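Local coordinates for protein putative alpha-N-acetylgalactosaminidase (Bacillus halodurans C-125, PDB 3CC1) that probably hydrolyses terminal alpha-linked N-acetylgalactosamine residues from glycoconjugates, as a putative retaining glycosidase of the alpha-galactosidase type, at residues 36-41 against 319-324. Numbering follows the deposited sequence.
Sequences EYMANH and GELRDN
Where the alpha-galactosidase-type TIM barrel closes on itself, helix 28-41, which follows the first strand 14-17, meets the loop after strand 315-317. Strands 14-17 and 315-317 are neighbours in the parallel sheet, so the contact joins the beginning and end of the barrel. Tyr-37 carries most of it. CG of Tyr-37 is anti to the backbone N (chi1 -177°), which sends the ring across the short 3-10 turn 321-323. Leu-321 O lies over one face of the Tyr-37 ring, offset toward its rim, 3.3 Å from Tyr-37 CE2. That same oxygen accepts the backbone N-H of Asn-324. On the same side, CB of Leu-321 lies 3.6 Å from Tyr-37 CD1 and makes an off-centre CH-pi contact. The opposite ring face carries ND1 of His-41, one helical turn on, 3.2 Å above the plane and over the centre. Asn-324 ND2 donates to Tyr-37 OH at 3.2 Å, a bent bond (146°), with the amide plane nearly perpendicular to the ring. Deeper in, the selenomethionine Met-38 touches Leu-321 CD1 with its CE, and Trp-16 packs against both residues. The turn is also braced from within. Glu-320 OE2 accepts from Arg-322 NE at 2.8 Å and from the Arg-322 backbone N, while OE1 takes Arg-322 NH2 at 2.9 Å. A leucine in place of Tyr-37 would probably leave the Asn-324 amide without its hydroxyl acceptor and Leu-321 CB without its aromatic face. The ring thus packs on Leu-321 through its CB and is tied at its hydroxyl by one bent bond. The Glu-320 to Arg-322 pair stiffens the loop, and a salt bridge from Arg-322 NH1 to Glu-29 adds a charged link to the helix.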
loop_
_atom_site.group_PDB
_atom_site.type_symbol
_atom_site.label_atom_id
_atom_site.label_comp_id
_atom_site.label_asym_id
_atom_site.label_seq_id
_atom_site.Cartn_x
_atom_site.Cartn_y
_atom_site.Cartn_z
ATOM N N GLU A 36 -0.793 -38.009 24.680
ATOM C CA GLU A 36 -0.333 -38.357 26.031
ATOM C C GLU A 36 0.384 -37.194 26.672
ATOM O O GLU A 36 0.188 -36.897 27.835
ATOM C CB GLU A 36 0.548 -39.605 26.033
ATOM C CG GLU A 36 -0.272 -40.870 25.819
ATOM C CD GLU A 36 0.566 -42.104 25.422
ATOM O OE1 GLU A 36 1.816 -41.995 25.375
ATOM O OE2 GLU A 36 -0.031 -43.169 25.131
ATOM N N TYR A 37 1.197 -36.495 25.897
ATOM C CA TYR A 37 1.893 -35.338 26.437
ATOM C C TYR A 37 0.867 -34.305 26.846
ATOM O O TYR A 37 0.923 -33.775 27.938
ATOM C CB TYR A 37 2.864 -34.755 25.434
ATOM C CG TYR A 37 3.681 -33.595 25.958
ATOM C CD1 TYR A 37 3.166 -32.307 25.977
ATOM C CD2 TYR A 37 4.987 -33.773 26.356
ATOM C CE1 TYR A 37 3.905 -31.256 26.435
ATOM C CE2 TYR A 37 5.744 -32.712 26.833
ATOM C CZ TYR A 37 5.210 -31.469 26.851
ATOM O OH TYR A 37 5.963 -30.420 27.261
HETATM N N MSE A 38 -0.082 -34.043 25.978
HETATM C CA MSE A 38 -1.077 -33.027 26.259
HETATM C C MSE A 38 -1.853 -33.374 27.532
HETATM O O MSE A 38 -2.162 -32.519 28.353
HETATM C CB MSE A 38 -2.043 -32.891 25.112
HETATM C CG MSE A 38 -3.088 -31.804 25.348
HETATM SE SE MSE A 38 -4.254 -31.558 23.792
HETATM C CE MSE A 38 -2.944 -30.846 22.658
ATOM N N ALA A 39 -2.143 -34.655 27.685
ATOM C CA ALA A 39 -2.929 -35.124 28.801
ATOM C C ALA A 39 -2.125 -34.903 30.074
ATOM O O ALA A 39 -2.660 -34.556 31.116
ATOM C CB ALA A 39 -3.237 -36.630 28.639
ATOM N N ASN A 40 -0.824 -35.113 29.976
ATOM C CA ASN A 40 0.032 -35.084 31.156
ATOM C C ASN A 40 0.434 -33.671 31.569
ATOM O O ASN A 40 0.632 -33.417 32.734
ATOM C CB ASN A 40 1.283 -35.920 30.925
ATOM C CG ASN A 40 1.000 -37.429 30.985
ATOM O OD1 ASN A 40 0.152 -37.886 31.759
ATOM N ND2 ASN A 40 1.738 -38.210 30.200
ATOM N N HIS A 41 0.587 -32.752 30.620
ATOM C CA HIS A 41 1.161 -31.437 30.943
ATOM C C HIS A 41 0.258 -30.240 30.644
ATOM O O HIS A 41 0.487 -29.151 31.181
ATOM C CB HIS A 41 2.466 -31.207 30.152
ATOM C CG HIS A 41 3.523 -32.212 30.422
ATOM N ND1 HIS A 41 3.823 -33.226 29.532
ATOM C CD2 HIS A 41 4.326 -32.398 31.490
ATOM C CE1 HIS A 41 4.774 -33.988 30.046
ATOM N NE2 HIS A 41 5.093 -33.510 31.234
ATOM N N GLY A 319 4.101 -28.035 16.772
ATOM C CA GLY A 319 5.298 -28.799 17.084
ATOM C C GLY A 319 5.021 -30.193 17.629
ATOM O O GLY A 319 3.894 -30.549 17.998
ATOM N N GLU A 320 6.080 -30.988 17.614
ATOM C CA GLU A 320 6.119 -32.278 18.266
ATOM C C GLU A 320 6.293 -32.011 19.757
ATOM O O GLU A 320 7.403 -31.781 20.226
ATOM C CB GLU A 320 7.263 -33.144 17.718
ATOM C CG GLU A 320 7.566 -34.441 18.524
ATOM C CD GLU A 320 6.319 -35.281 18.860
ATOM O OE1 GLU A 320 5.732 -35.912 17.948
ATOM O OE2 GLU A 320 5.963 -35.323 20.059
ATOM N N LEU A 321 5.173 -32.086 20.463
ATOM C CA LEU A 321 5.103 -31.730 21.883
ATOM C C LEU A 321 6.135 -32.447 22.748
ATOM O O LEU A 321 6.654 -31.868 23.731
ATOM C CB LEU A 321 3.694 -31.986 22.440
ATOM C CG LEU A 321 2.599 -30.977 22.066
ATOM C CD1 LEU A 321 1.234 -31.552 22.414
ATOM C CD2 LEU A 321 2.819 -29.622 22.743
ATOM N N ARG A 322 6.422 -33.702 22.403
ATOM C CA ARG A 322 7.260 -34.544 23.234
ATOM C C ARG A 322 8.676 -34.019 23.270
ATOM O O ARG A 322 9.430 -34.329 24.191
ATOM C CB ARG A 322 7.261 -36.014 22.790
ATOM C CG ARG A 322 6.040 -36.784 23.244
ATOM C CD ARG A 322 5.898 -38.087 22.513
ATOM N NE ARG A 322 5.732 -37.903 21.070
ATOM C CZ ARG A 322 5.804 -38.890 20.186
ATOM N NH1 ARG A 322 5.950 -40.128 20.590
ATOM N NH2 ARG A 322 5.657 -38.662 18.894
ATOM N N ASP A 323 9.022 -33.185 22.298
ATOM C CA ASP A 323 10.374 -32.632 22.233
ATOM C C ASP A 323 10.475 -31.229 22.822
ATOM O O ASP A 323 11.484 -30.555 22.657
ATOM C CB ASP A 323 10.864 -32.607 20.792
ATOM C CG ASP A 323 11.093 -33.988 20.244
ATOM O OD1 ASP A 323 11.321 -34.889 21.062
ATOM O OD2 ASP A 323 11.043 -34.167 19.014
ATOM N N ASN A 324 9.424 -30.774 23.488
ATOM C CA ASN A 324 9.405 -29.422 24.061
ATOM C C ASN A 324 10.577 -29.209 25.033
ATOM O O ASN A 324 11.015 -30.135 25.708
ATOM C CB ASN A 324 8.132 -29.161 24.865
ATOM C CG ASN A 324 6.960 -28.737 24.012
ATOM O OD1 ASN A 324 7.099 -28.492 22.804
ATOM N ND2 ASN A 324 5.792 -28.607 24.653
#